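Local coordinates for concanavalin A-like lectin protein kinase family protein (Theobroma cacao, PDB 6CTH) that probably transfers phosphate from ATP to protein substrates as a plant protein kinase, here caught with an inhibitor and magnesium bound to its kinase domain, at residues Y116-H130 and S279-A291. Numbering follows the deposited sequence. Where two conformers were deposited one is given.
Sequences YRIVKDLASALLYLH and SIRQVIQVLNFEA
Leu287 O, at the C-terminal end of helix 280-287, is gripped twice. Tyr116 OH donates to it at 2.7 Å, in the carbonyl plane and on a lone pair, with a C=O...donor angle of 124°. A water also donates to Leu287 O and accepts from Lys120 NZ. Tyr116 CG lies opposite the backbone N (chi1 -157°), which carries the ring along to this helix end. Leu287 CD2 packs against Tyr116 CE1, while Leu287 CD1 meets Val119 CG1 at 3.9 Å. The helix stops here in a Schellman motif, with Phe289 as the C-prime residue.

At the other end Ile280 is a knob in the hole formed by Ala123, Leu126, Leu127 and His130. Its CG2 lies 3.5 Å from Leu127 CA, and its CG1 lies against Leu126 CB and Ala123 O. Ala123 CB faces the second helix and meets Ile284 CG1 at 3.6 Å. Leu127 CD2 touches Ile284 CD1 at 3.9 Å. A second water joins His130 ND1 to Ile280 N, and His130 NE2 is hydrogen-bonded to Asp199 OD2. Ser279 and Gln282 form the capping box that starts the helix.

The helix axes run nearly antiparallel (153°), 9.4 Å apart at closest approach. This is structural packing within the C-terminal kinase lobe, with the Leu126 side chain about 14 Å from the magnesium ion. Helix 112-132 corresponds to αE, which leads toward the catalytic loop with the magnesium ligand Asp141; helix 280-287 is the domain's last. Helix 196-212 adds Phe203 against Val119 and Val283, helix 256-269 packs on Tyr116 and Val286, and strand 155-157 meets Ile118 and Leu122.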
loop_
_atom_site.group_PDB
_atom_site.type_symbol
_atom_site.label_atom_id
_atom_site.label_comp_id
_atom_site.label_asym_id
_atom_site.label_seq_id
_atom_site.Cartn_x
_atom_site.Cartn_y
_atom_site.Cartn_z
ATOM N N TYR A 116 -9.835 -2.156 -10.416
ATOM C CA TYR A 116 -9.987 -3.597 -10.169
ATOM C C TYR A 116 -8.641 -4.264 -10.501
ATOM O O TYR A 116 -8.227 -5.164 -9.789
ATOM C CB TYR A 116 -11.110 -4.190 -10.987
ATOM C CG TYR A 116 -11.714 -5.476 -10.430
ATOM C CD1 TYR A 116 -12.376 -5.487 -9.215
ATOM C CD2 TYR A 116 -11.659 -6.658 -11.137
ATOM C CE1 TYR A 116 -12.926 -6.640 -8.706
ATOM C CE2 TYR A 116 -12.206 -7.846 -10.635
ATOM C CZ TYR A 116 -12.828 -7.821 -9.418
ATOM O OH TYR A 116 -13.420 -8.947 -8.930
ATOM N N ARG A 117 -7.972 -3.784 -11.543
ATOM C CA ARG A 117 -6.659 -4.297 -11.918
ATOM C C ARG A 117 -5.631 -4.008 -10.822
ATOM O O ARG A 117 -4.818 -4.855 -10.483
ATOM C CB ARG A 117 -6.209 -3.682 -13.240
ATOM C CG ARG A 117 -5.173 -4.504 -13.984
ATOM C CD ARG A 117 -4.163 -3.611 -14.680
ATOM N NE ARG A 117 -4.739 -2.922 -15.826
ATOM C CZ ARG A 117 -4.462 -1.666 -16.159
ATOM N NH1 ARG A 117 -5.031 -1.122 -17.222
ATOM N NH2 ARG A 117 -3.618 -0.957 -15.428
ATOM N N ILE A 118 -5.684 -2.801 -10.264
ATOM C CA ILE A 118 -4.790 -2.409 -9.197
ATOM C C ILE A 118 -4.961 -3.309 -7.978
ATOM O O ILE A 118 -3.976 -3.710 -7.362
ATOM C CB ILE A 118 -4.965 -0.908 -8.830
ATOM C CG1 ILE A 118 -4.363 -0.012 -9.947
ATOM C CG2 ILE A 118 -4.321 -0.585 -7.482
ATOM C CD1 ILE A 118 -4.754 1.447 -9.900
ATOM N N VAL A 119 -6.188 -3.630 -7.607
ATOM C CA VAL A 119 -6.416 -4.483 -6.449
ATOM C C VAL A 119 -5.805 -5.860 -6.744
ATOM O O VAL A 119 -5.160 -6.441 -5.869
ATOM C CB VAL A 119 -7.910 -4.616 -6.122
ATOM C CG1 VAL A 119 -8.163 -5.697 -5.075
ATOM C CG2 VAL A 119 -8.440 -3.285 -5.651
ATOM N N LYS A 120 -6.018 -6.373 -7.946
ATOM C CA LYS A 120 -5.417 -7.705 -8.325
ATOM C C LYS A 120 -3.864 -7.652 -8.291
ATOM O O LYS A 120 -3.219 -8.615 -7.851
ATOM C CB LYS A 120 -5.925 -8.139 -9.689
ATOM C CG LYS A 120 -7.370 -8.602 -9.690
ATOM C CD LYS A 120 -7.800 -8.924 -11.099
ATOM C CE LYS A 120 -9.168 -9.495 -11.104
ATOM N NZ LYS A 120 -9.548 -9.791 -12.522
ATOM N N ASP A 121 -3.298 -6.525 -8.714
ATOM C CA ASP A 121 -1.831 -6.276 -8.689
ATOM C C ASP A 121 -1.325 -6.312 -7.261
ATOM O O ASP A 121 -0.349 -6.968 -6.955
ATOM C CB ASP A 121 -1.408 -4.911 -9.285
ATOM C CG ASP A 121 -1.483 -4.822 -10.819
ATOM O OD1 ASP A 121 -1.606 -5.865 -11.500
ATOM O OD2 ASP A 121 -1.372 -3.674 -11.341
ATOM N N LEU A 122 -2.023 -5.599 -6.371
ATOM C CA LEU A 122 -1.669 -5.596 -4.963
ATOM C C LEU A 122 -1.804 -7.003 -4.381
ATOM O O LEU A 122 -0.916 -7.416 -3.600
ATOM C CB LEU A 122 -2.548 -4.581 -4.176
ATOM C CG LEU A 122 -2.296 -4.536 -2.677
ATOM C CD1 LEU A 122 -0.910 -4.112 -2.356
ATOM C CD2 LEU A 122 -3.321 -3.563 -2.078
ATOM N N ALA A 123 -2.849 -7.745 -4.761
ATOM C CA ALA A 123 -3.052 -9.108 -4.236
ATOM C C ALA A 123 -1.893 -10.031 -4.670
ATOM O O ALA A 123 -1.380 -10.802 -3.861
ATOM C CB ALA A 123 -4.375 -9.687 -4.660
ATOM N N SER A 124 -1.487 -9.861 -5.916
ATOM C CA SER A 124 -0.316 -10.610 -6.488
ATOM C C SER A 124 0.946 -10.322 -5.714
ATOM O O SER A 124 1.714 -11.233 -5.385
ATOM C CB SER A 124 -0.151 -10.308 -7.976
ATOM O OG SER A 124 -1.211 -10.958 -8.689
ATOM N N ALA A 125 1.183 -9.038 -5.410
ATOM C CA ALA A 125 2.328 -8.675 -4.567
ATOM C C ALA A 125 2.306 -9.379 -3.216
ATOM O O ALA A 125 3.312 -9.893 -2.768
ATOM C CB ALA A 125 2.391 -7.161 -4.387
ATOM N N LEU A 126 1.159 -9.342 -2.560
ATOM C CA LEU A 126 1.006 -9.944 -1.256
ATOM C C LEU A 126 1.199 -11.459 -1.299
ATOM O O LEU A 126 1.755 -12.037 -0.394
ATOM C CB LEU A 126 -0.347 -9.580 -0.669
ATOM C CG LEU A 126 -0.437 -9.576 0.846
ATOM C CD1 LEU A 126 0.797 -8.963 1.474
ATOM C CD2 LEU A 126 -1.689 -8.847 1.304
ATOM N N LEU A 127 0.691 -12.088 -2.344
ATOM C CA LEU A 127 0.857 -13.547 -2.492
ATOM C C LEU A 127 2.343 -13.875 -2.557
ATOM O O LEU A 127 2.822 -14.809 -1.925
ATOM C CB LEU A 127 0.154 -14.053 -3.732
ATOM C CG LEU A 127 0.246 -15.544 -4.002
ATOM C CD1 LEU A 127 -0.392 -16.350 -2.903
ATOM C CD2 LEU A 127 -0.392 -15.900 -5.356
ATOM N N TYR A 128 3.047 -13.093 -3.343
ATOM C CA TYR A 128 4.510 -13.270 -3.477
ATOM C C TYR A 128 5.210 -13.087 -2.129
ATOM O O TYR A 128 6.050 -13.900 -1.691
ATOM C CB TYR A 128 5.040 -12.359 -4.541
ATOM C CG TYR A 128 6.571 -12.338 -4.660
ATOM C CD1 TYR A 128 7.222 -13.324 -5.354
ATOM C CD2 TYR A 128 7.346 -11.315 -4.112
ATOM C CE1 TYR A 128 8.615 -13.328 -5.480
ATOM C CE2 TYR A 128 8.725 -11.298 -4.234
ATOM C CZ TYR A 128 9.363 -12.297 -4.941
ATOM O OH TYR A 128 10.727 -12.244 -5.026
ATOM N N LEU A 129 4.843 -12.018 -1.407
ATOM C CA LEU A 129 5.406 -11.795 -0.112
ATOM C C LEU A 129 5.126 -12.911 0.875
ATOM O O LEU A 129 6.039 -13.372 1.576
ATOM C CB LEU A 129 4.929 -10.423 0.482
ATOM C CG LEU A 129 5.378 -9.140 -0.222
ATOM C CD1 LEU A 129 4.761 -7.929 0.457
ATOM C CD2 LEU A 129 6.891 -9.036 -0.295
ATOM N N HIS A 130 3.891 -13.346 0.958
ATOM C CA HIS A 130 3.492 -14.292 2.004
ATOM C C HIS A 130 3.915 -15.716 1.709
ATOM O O HIS A 130 4.175 -16.463 2.662
ATOM C CB HIS A 130 1.985 -14.263 2.251
ATOM C CG HIS A 130 1.526 -13.023 2.967
ATOM N ND1 HIS A 130 0.181 -12.752 3.209
ATOM C CD2 HIS A 130 2.231 -11.975 3.440
ATOM C CE1 HIS A 130 0.099 -11.594 3.847
ATOM N NE2 HIS A 130 1.317 -11.091 4.003
ATOM N N SER A 279 -6.851 -16.298 3.312
ATOM C CA SER A 279 -5.531 -16.177 2.769
ATOM C C SER A 279 -5.571 -15.315 1.517
ATOM O O SER A 279 -6.591 -15.201 0.831
ATOM C CB SER A 279 -4.928 -17.531 2.411
ATOM O OG SER A 279 -5.610 -18.136 1.322
ATOM N N ILE A 280 -4.422 -14.728 1.153
ATOM C CA ILE A 280 -4.421 -13.892 -0.032
ATOM C C ILE A 280 -4.676 -14.759 -1.301
ATOM O O ILE A 280 -5.243 -14.277 -2.266
ATOM C CB ILE A 280 -3.150 -13.020 -0.145
ATOM C CG1 ILE A 280 -3.327 -11.933 -1.205
ATOM C CG2 ILE A 280 -1.919 -13.865 -0.375
ATOM C CD1 ILE A 280 -4.316 -10.876 -0.832
ATOM N N ARG A 281 -4.249 -16.009 -1.304
ATOM C CA ARG A 281 -4.566 -16.876 -2.436
ATOM C C ARG A 281 -6.087 -17.070 -2.608
ATOM O O ARG A 281 -6.595 -17.031 -3.733
ATOM C CB ARG A 281 -3.827 -18.214 -2.325
ATOM C CG ARG A 281 -3.964 -19.052 -3.571
ATOM C CD ARG A 281 -3.158 -20.347 -3.495
ATOM N NE ARG A 281 -1.734 -20.216 -3.153
ATOM C CZ ARG A 281 -0.769 -20.010 -4.012
ATOM N NH1 ARG A 281 -1.055 -19.771 -5.259
ATOM N NH2 ARG A 281 0.456 -19.944 -3.574
ATOM N N GLN A 282 -6.820 -17.201 -1.507
ATOM C CA GLN A 282 -8.283 -17.326 -1.568
ATOM C C GLN A 282 -8.918 -16.067 -2.082
ATOM O O GLN A 282 -9.894 -16.121 -2.825
ATOM C CB GLN A 282 -8.865 -17.677 -0.211
ATOM C CG GLN A 282 -8.535 -19.079 0.295
ATOM C CD GLN A 282 -8.953 -19.307 1.741
ATOM O OE1 GLN A 282 -8.781 -18.460 2.630
ATOM N NE2 GLN A 282 -9.549 -20.471 1.980
ATOM N N VAL A 283 -8.376 -14.905 -1.659
ATOM C CA VAL A 283 -8.827 -13.623 -2.158
ATOM C C VAL A 283 -8.696 -13.538 -3.665
ATOM O O VAL A 283 -9.628 -13.125 -4.336
ATOM C CB VAL A 283 -7.994 -12.463 -1.498
ATOM C CG1 VAL A 283 -8.167 -11.141 -2.230
ATOM C CG2 VAL A 283 -8.378 -12.331 -0.025
ATOM N N ILE A 284 -7.543 -13.947 -4.200
ATOM C CA ILE A 284 -7.327 -13.846 -5.630
ATOM C C ILE A 284 -8.314 -14.735 -6.403
ATOM O O ILE A 284 -8.843 -14.288 -7.437
ATOM C CB ILE A 284 -5.870 -14.182 -6.024
ATOM C CG1 ILE A 284 -4.924 -13.116 -5.481
ATOM C CG2 ILE A 284 -5.693 -14.326 -7.544
ATOM C CD1 ILE A 284 -3.474 -13.530 -5.390
ATOM N N GLN A 285 -8.578 -15.932 -5.883
ATOM C CA GLN A 285 -9.549 -16.853 -6.490
ATOM C C GLN A 285 -10.943 -16.174 -6.563
ATOM O O GLN A 285 -11.615 -16.226 -7.600
ATOM C CB GLN A 285 -9.672 -18.171 -5.676
ATOM C CG GLN A 285 -8.444 -19.066 -5.566
ATOM C CD GLN A 285 -8.550 -20.099 -4.376
ATOM O OE1 GLN A 285 -7.543 -20.550 -3.803
ATOM N NE2 GLN A 285 -9.806 -20.475 -4.015
ATOM N N VAL A 286 -11.361 -15.513 -5.474
ATOM C CA VAL A 286 -12.670 -14.856 -5.428
ATOM C C VAL A 286 -12.750 -13.660 -6.382
ATOM O O VAL A 286 -13.766 -13.483 -7.080
ATOM C CB VAL A 286 -13.058 -14.473 -3.998
ATOM C CG1 VAL A 286 -14.349 -13.661 -3.963
ATOM C CG2 VAL A 286 -13.194 -15.724 -3.152
ATOM N N LEU A 287 -11.713 -12.811 -6.382
ATOM C CA LEU A 287 -11.631 -11.689 -7.314
ATOM C C LEU A 287 -11.712 -12.098 -8.790
ATOM O O LEU A 287 -12.230 -11.310 -9.621
ATOM C CB LEU A 287 -10.318 -10.870 -7.095
ATOM C CG LEU A 287 -10.344 -10.077 -5.781
ATOM C CD1 LEU A 287 -8.973 -9.499 -5.526
ATOM C CD2 LEU A 287 -11.437 -8.997 -5.672
ATOM N N ASN A 288 -11.197 -13.290 -9.110
ATOM C CA ASN A 288 -11.251 -13.837 -10.476
ATOM C C ASN A 288 -12.440 -14.747 -10.706
ATOM O O ASN A 288 -12.481 -15.456 -11.722
ATOM C CB ASN A 288 -9.949 -14.574 -10.797
ATOM C CG ASN A 288 -8.780 -13.635 -10.890
ATOM O OD1 ASN A 288 -8.028 -13.449 -9.930
ATOM N ND2 ASN A 288 -8.670 -12.958 -12.012
ATOM N N PHE A 289 -13.376 -14.789 -9.761
ATOM C CA PHE A 289 -14.616 -15.544 -9.896
ATOM C C PHE A 289 -14.345 -17.027 -10.145
ATOM O O PHE A 289 -15.109 -17.691 -10.860
ATOM C CB PHE A 289 -15.478 -14.933 -11.004
ATOM C CG PHE A 289 -15.826 -13.491 -10.767
ATOM C CD1 PHE A 289 -16.773 -13.148 -9.803
ATOM C CD2 PHE A 289 -15.208 -12.481 -11.503
ATOM C CE1 PHE A 289 -17.092 -11.810 -9.566
ATOM C CE2 PHE A 289 -15.512 -11.152 -11.275
ATOM C CZ PHE A 289 -16.449 -10.817 -10.305
ATOM N N GLU A 290 -13.277 -17.537 -9.535
ATOM C CA GLU A 290 -12.925 -18.946 -9.560
ATOM C C GLU A 290 -13.353 -19.651 -8.268
ATOM O O GLU A 290 -13.198 -20.883 -8.145
ATOM C CB GLU A 290 -11.406 -19.107 -9.797
ATOM C CG GLU A 290 -10.927 -18.552 -11.132
ATOM C CD GLU A 290 -9.410 -18.705 -11.384
ATOM O OE1 GLU A 290 -8.783 -19.707 -10.962
ATOM O OE2 GLU A 290 -8.824 -17.838 -12.055
ATOM N N ALA A 291 -13.893 -18.908 -7.310
ATOM C CA ALA A 291 -14.376 -19.475 -6.048
ATOM C C ALA A 291 -15.475 -18.611 -5.509
ATOM O O ALA A 291 -15.542 -17.436 -5.882
ATOM C CB ALA A 291 -13.248 -19.610 -5.024
HETATM O O HOH W 1 -12.191 -10.966 -12.321
HETATM O O HOH W 2 -2.108 -14.448 3.065
#